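Local coordinates for glycosyl hydrolase family 62 protein (Coprinopsis cinerea, PDB 5B6T) that probably removes alpha-L-arabinofuranosyl side groups from arabinoxylan, acting as a family 62 glycoside hydrolase with alpha-L-arabinofuranosidase activity, at residues G102-S107 and T123-M128; A130-N135 and H163-Q168. All coordinates share one frame; numbering follows the deposited sequence.

Contact 1: residues G102-S107 and T123-M128; sequences GNAAYS and TFYSGM
Asn103 and Thr123 both grip the carbonyl oxygen of Tyr125. Asn103 ND2 donates to Tyr125 O over 3.0 Å, arriving from above the carbonyl plane in a bent bond (143° at the hydrogen), while Thr123 OG1 donates to Tyr125 O over 2.9 Å from the opposite face. The other end of the Asn103 amide is tied back to the start of the strand, Ala104 N giving its hydrogen to Asn103 OD1 at 2.7 Å, on a lone pair, so both ends of the amide are engaged. With CG anti to the backbone nitrogen (chi1 -159°), the Asn103 side chain reaches across to the loop, its amide nearly coplanar with the Tyr125 ring and OD1 lying at that ring's edge.

One step along, Phe124 N donates to Ala104 O at 2.9 Å, next to the antiparallel, non-hydrogen-bonded pair Ala105 and Thr123. Water 1 bridges Tyr106 OH and Thr123 O, which itself sits at the edge of the Tyr106 ring.

Packing takes over beyond these bonds. Tyr106 CD1 stands over the centre of one face of the Phe124 ring, 3.5 Å from Phe124 CZ, and the two ring planes are inclined at 36°. Ala104 CB lies 4.0 Å from Phe124 CD2 and also meets the edge of the Tyr125 ring. Phe178 meets the Phe124 ring nearly at right angles, and Tyr125 OH is hydrogen-bonded to Ser167 OG on strand 163-170.

Strand 122-123 is one of the two outermost strands of its four-stranded sheet, one blade of the five-bladed beta-propeller of this family. Where its short pairing with strand 104-109 ends, two side-chain bonds to Tyr125 O replace strand pairing and probably steady the departing chain.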
# COMPACT_ATOMS: atom_id res chain seq x y z
N GLY A 102 -13.63 7.82 -2.80
CA GLY A 102 -15.04 7.36 -2.84
C GLY A 102 -15.28 6.39 -4.00
O GLY A 102 -16.18 5.51 -3.94
N ASN A 103 -14.47 6.55 -5.04
CA ASN A 103 -14.36 5.62 -6.17
C ASN A 103 -12.89 5.14 -6.20
O ASN A 103 -12.09 5.51 -5.33
CB ASN A 103 -14.78 6.37 -7.44
CG ASN A 103 -15.20 5.46 -8.59
OD1 ASN A 103 -14.70 4.33 -8.79
ND2 ASN A 103 -16.07 5.99 -9.42
N ALA A 104 -12.55 4.31 -7.16
CA ALA A 104 -11.17 3.96 -7.47
C ALA A 104 -10.64 5.00 -8.43
O ALA A 104 -11.16 5.14 -9.53
CB ALA A 104 -11.12 2.57 -8.10
N ALA A 105 -9.63 5.75 -8.00
CA ALA A 105 -9.17 6.94 -8.72
C ALA A 105 -7.71 6.93 -9.09
O ALA A 105 -6.90 6.11 -8.58
CB ALA A 105 -9.48 8.18 -7.90
N TYR A 106 -7.34 7.84 -10.01
CA TYR A 106 -5.95 8.00 -10.35
C TYR A 106 -5.64 9.39 -10.87
O TYR A 106 -6.53 10.09 -11.40
CB TYR A 106 -5.52 6.98 -11.41
CG TYR A 106 -6.23 7.18 -12.75
CD1 TYR A 106 -7.48 6.60 -12.98
CD2 TYR A 106 -5.66 7.96 -13.74
CE1 TYR A 106 -8.15 6.79 -14.17
CE2 TYR A 106 -6.30 8.14 -14.97
CZ TYR A 106 -7.55 7.58 -15.15
OH TYR A 106 -8.22 7.75 -16.35
N SER A 107 -4.38 9.78 -10.69
CA SER A 107 -3.77 10.95 -11.32
C SER A 107 -2.59 10.50 -12.16
O SER A 107 -2.02 9.43 -11.94
CB SER A 107 -3.30 11.96 -10.27
OG SER A 107 -4.39 12.44 -9.52
N THR A 123 -11.52 8.47 -12.58
CA THR A 123 -11.87 7.20 -11.97
C THR A 123 -11.79 6.02 -12.95
O THR A 123 -11.94 6.20 -14.17
CB THR A 123 -13.24 7.23 -11.31
OG1 THR A 123 -14.23 7.53 -12.28
CG2 THR A 123 -13.28 8.27 -10.20
N PHE A 124 -11.51 4.83 -12.40
CA PHE A 124 -11.40 3.60 -13.18
C PHE A 124 -12.77 2.97 -13.47
O PHE A 124 -12.89 2.08 -14.32
CB PHE A 124 -10.56 2.59 -12.38
CG PHE A 124 -9.09 2.88 -12.31
CD1 PHE A 124 -8.30 2.85 -13.45
CD2 PHE A 124 -8.47 3.16 -11.08
CE1 PHE A 124 -6.95 3.08 -13.39
CE2 PHE A 124 -7.09 3.38 -11.02
CZ PHE A 124 -6.34 3.34 -12.18
N TYR A 125 -13.79 3.36 -12.70
CA TYR A 125 -15.15 2.88 -12.90
C TYR A 125 -16.09 4.08 -12.86
O TYR A 125 -15.79 5.08 -12.26
CB TYR A 125 -15.57 1.95 -11.76
CG TYR A 125 -14.67 0.75 -11.46
CD1 TYR A 125 -14.84 -0.46 -12.12
CD2 TYR A 125 -13.74 0.81 -10.43
CE1 TYR A 125 -14.07 -1.54 -11.79
CE2 TYR A 125 -12.97 -0.27 -10.09
CZ TYR A 125 -13.14 -1.44 -10.74
OH TYR A 125 -12.38 -2.54 -10.37
N SER A 126 -17.29 3.91 -13.40
CA SER A 126 -18.28 4.98 -13.33
C SER A 126 -18.92 5.15 -11.92
O SER A 126 -19.44 6.21 -11.58
CB SER A 126 -19.33 4.76 -14.44
OG SER A 126 -20.14 3.64 -14.11
N GLY A 127 -18.80 4.13 -11.08
CA GLY A 127 -19.31 4.14 -9.72
C GLY A 127 -18.89 2.84 -9.08
O GLY A 127 -18.21 2.05 -9.70
N MET A 128 -19.32 2.60 -7.85
CA MET A 128 -18.99 1.36 -7.18
C MET A 128 -19.61 0.19 -7.93
O MET A 128 -20.82 0.17 -8.13
CB MET A 128 -19.48 1.37 -5.75
CG MET A 128 -18.94 0.22 -4.92
SD MET A 128 -19.46 0.20 -3.20
CE MET A 128 -18.74 1.74 -2.61
O HOH W 1 -10.49 6.78 -16.75

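Contact 2: residues A130-N135 and H163-Q168; sequences AIIRNN and HLYRSQ
Helix 130-135, the single short helix of a fold built of strands and loops, packs against strand 163-170 of a propeller blade, and Tyr165 fills the join. The two short segments run nearly antiparallel, 171° between their directions, with axes 10.3 Å apart. Ile132 CG1 sits squarely over the Tyr165 ring in a CH-pi contact, 3.5 Å from the ring centroid and only 2° off its normal. It is placed there by a first torsion that sets CG1 beside the backbone nitrogen (chi1 -58°); Ile132 CD1 extends along the same face to 3.8 Å from Tyr165 CD2. Ile131 CG2 adds a looser touch on Tyr165 CD1.

At the end of the helix, Asn135 CB lies at the edge of the Tyr165 ring, 3.2 Å from Tyr165 OH, and also lies over one face of the His163 imidazole, toward its rim, in a CH-pi contact 4.0 Å from the centroid. The Asn135 amide turns back into its own helix, where ND2 donates to Ile131 O at 2.9 Å in the carbonyl plane.

No hydrogen bond crosses between the segments; instead Asp159 OD2 is hydrogen-bonded to both Tyr165 OH and His163 ND1, which ties the polar ends of the two side chains together. Ile131 and Tyr165 also touch Ile183 of strand 182-186, while Ile132 and Tyr165 reach Ser157 of strand 152-158, so the helix and Tyr165 together touch three strands of the blade, from 152-158 to the edge strand 182-186.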
# COMPACT_ATOMS: atom_id res chain seq x y z
N ALA A 130 -21.32 -3.30 -8.99
CA ALA A 130 -22.41 -4.02 -8.34
C ALA A 130 -21.92 -5.07 -7.37
O ALA A 130 -22.44 -5.18 -6.28
CB ALA A 130 -23.31 -4.69 -9.36
N ILE A 131 -20.91 -5.85 -7.75
CA ILE A 131 -20.46 -6.91 -6.84
C ILE A 131 -19.94 -6.35 -5.51
O ILE A 131 -20.02 -6.99 -4.44
CB ILE A 131 -19.43 -7.84 -7.53
CG1 ILE A 131 -19.25 -9.13 -6.75
CG2 ILE A 131 -18.12 -7.10 -7.76
CD1 ILE A 131 -18.51 -10.20 -7.52
N ILE A 132 -19.34 -5.16 -5.58
CA ILE A 132 -18.82 -4.53 -4.38
C ILE A 132 -19.97 -3.94 -3.54
O ILE A 132 -20.05 -4.15 -2.34
CB ILE A 132 -17.71 -3.48 -4.71
CG1 ILE A 132 -16.59 -4.18 -5.48
CG2 ILE A 132 -17.18 -2.85 -3.42
CD1 ILE A 132 -15.40 -3.30 -5.81
N ARG A 133 -20.90 -3.23 -4.19
CA ARG A 133 -22.08 -2.75 -3.49
C ARG A 133 -22.82 -3.90 -2.81
O ARG A 133 -23.38 -3.76 -1.71
CB ARG A 133 -23.06 -2.11 -4.46
CG ARG A 133 -22.55 -0.86 -5.16
CD ARG A 133 -23.67 -0.01 -5.79
NE ARG A 133 -24.67 -0.76 -6.51
CZ ARG A 133 -24.63 -1.08 -7.81
NH1 ARG A 133 -23.61 -0.74 -8.60
NH2 ARG A 133 -25.64 -1.78 -8.31
N ASN A 134 -22.86 -5.05 -3.49
CA ASN A 134 -23.64 -6.14 -2.96
C ASN A 134 -23.03 -6.80 -1.73
O ASN A 134 -23.77 -7.32 -0.87
CB ASN A 134 -23.94 -7.15 -4.04
CG ASN A 134 -24.97 -6.65 -5.02
OD1 ASN A 134 -25.71 -5.66 -4.76
ND2 ASN A 134 -25.04 -7.31 -6.17
N ASN A 135 -21.70 -6.76 -1.62
CA ASN A 135 -20.94 -7.51 -0.62
C ASN A 135 -20.22 -6.67 0.43
O ASN A 135 -19.66 -7.22 1.37
CB ASN A 135 -19.93 -8.41 -1.34
CG ASN A 135 -20.59 -9.56 -2.03
OD1 ASN A 135 -21.13 -10.46 -1.34
ND2 ASN A 135 -20.63 -9.55 -3.34
N HIS A 163 -13.54 -9.17 1.67
CA HIS A 163 -13.43 -9.50 0.25
C HIS A 163 -12.29 -8.73 -0.36
O HIS A 163 -12.12 -7.55 -0.08
CB HIS A 163 -14.71 -9.17 -0.51
CG HIS A 163 -15.93 -9.75 0.13
ND1 HIS A 163 -16.80 -9.00 0.89
CD2 HIS A 163 -16.40 -11.02 0.15
CE1 HIS A 163 -17.72 -9.79 1.40
NE2 HIS A 163 -17.52 -11.02 0.95
N LEU A 164 -11.52 -9.41 -1.20
CA LEU A 164 -10.55 -8.80 -2.08
C LEU A 164 -11.08 -8.94 -3.50
O LEU A 164 -11.34 -10.05 -3.96
CB LEU A 164 -9.20 -9.52 -1.97
CG LEU A 164 -8.09 -9.05 -2.93
CD1 LEU A 164 -7.62 -7.63 -2.61
CD2 LEU A 164 -6.91 -10.00 -2.85
N TYR A 165 -11.24 -7.82 -4.18
CA TYR A 165 -11.77 -7.79 -5.54
C TYR A 165 -10.68 -7.55 -6.57
O TYR A 165 -9.65 -6.90 -6.27
CB TYR A 165 -12.79 -6.67 -5.70
CG TYR A 165 -13.93 -6.75 -4.72
CD1 TYR A 165 -15.02 -7.54 -4.97
CD2 TYR A 165 -13.92 -6.01 -3.54
CE1 TYR A 165 -16.05 -7.64 -4.05
CE2 TYR A 165 -14.95 -6.11 -2.60
CZ TYR A 165 -16.02 -6.93 -2.87
OH TYR A 165 -17.07 -7.01 -1.99
N ARG A 166 -10.93 -8.04 -7.78
CA ARG A 166 -9.98 -7.88 -8.89
C ARG A 166 -10.71 -7.67 -10.23
O ARG A 166 -11.53 -8.52 -10.61
CB ARG A 166 -9.08 -9.09 -8.98
CG ARG A 166 -7.95 -8.97 -10.00
CD ARG A 166 -7.21 -10.26 -10.30
NE ARG A 166 -8.10 -11.30 -10.82
CZ ARG A 166 -8.52 -11.37 -12.08
NH1 ARG A 166 -8.13 -10.50 -12.97
NH2 ARG A 166 -9.34 -12.34 -12.43
N SER A 167 -10.43 -6.54 -10.89
CA SER A 167 -10.86 -6.29 -12.28
C SER A 167 -9.65 -6.37 -13.17
O SER A 167 -8.49 -6.26 -12.72
CB SER A 167 -11.48 -4.90 -12.44
OG SER A 167 -12.73 -4.81 -11.77
N GLN A 168 -9.90 -6.54 -14.46
CA GLN A 168 -8.80 -6.47 -15.42
C GLN A 168 -9.17 -5.72 -16.67
O GLN A 168 -10.36 -5.56 -16.98
CB GLN A 168 -8.32 -7.88 -15.74
CG GLN A 168 -9.42 -8.80 -16.26
CD GLN A 168 -8.88 -10.16 -16.61
OE1 GLN A 168 -8.31 -10.87 -15.76
NE2 GLN A 168 -9.03 -10.54 -17.89

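Overall arrangement
The two contacts follow each other along the chain, about 13 Å apart between centres, each on a different four-stranded blade. Both are partly buried and well away from the chain's centre. Contact 1 joins the end of an outermost strand to its neighbour and combines hydrogen bonds to main-chain carbonyls with aromatic packing; contact 2 sets a helix against one of the inner strands of the next blade and relies on aliphatic carbons over aromatic faces. They meet directly through the Tyr125-Ser167 bridge, and Met128 O probably accepts from Arg133 NH1, so the loop after strand 122-123 links both blades.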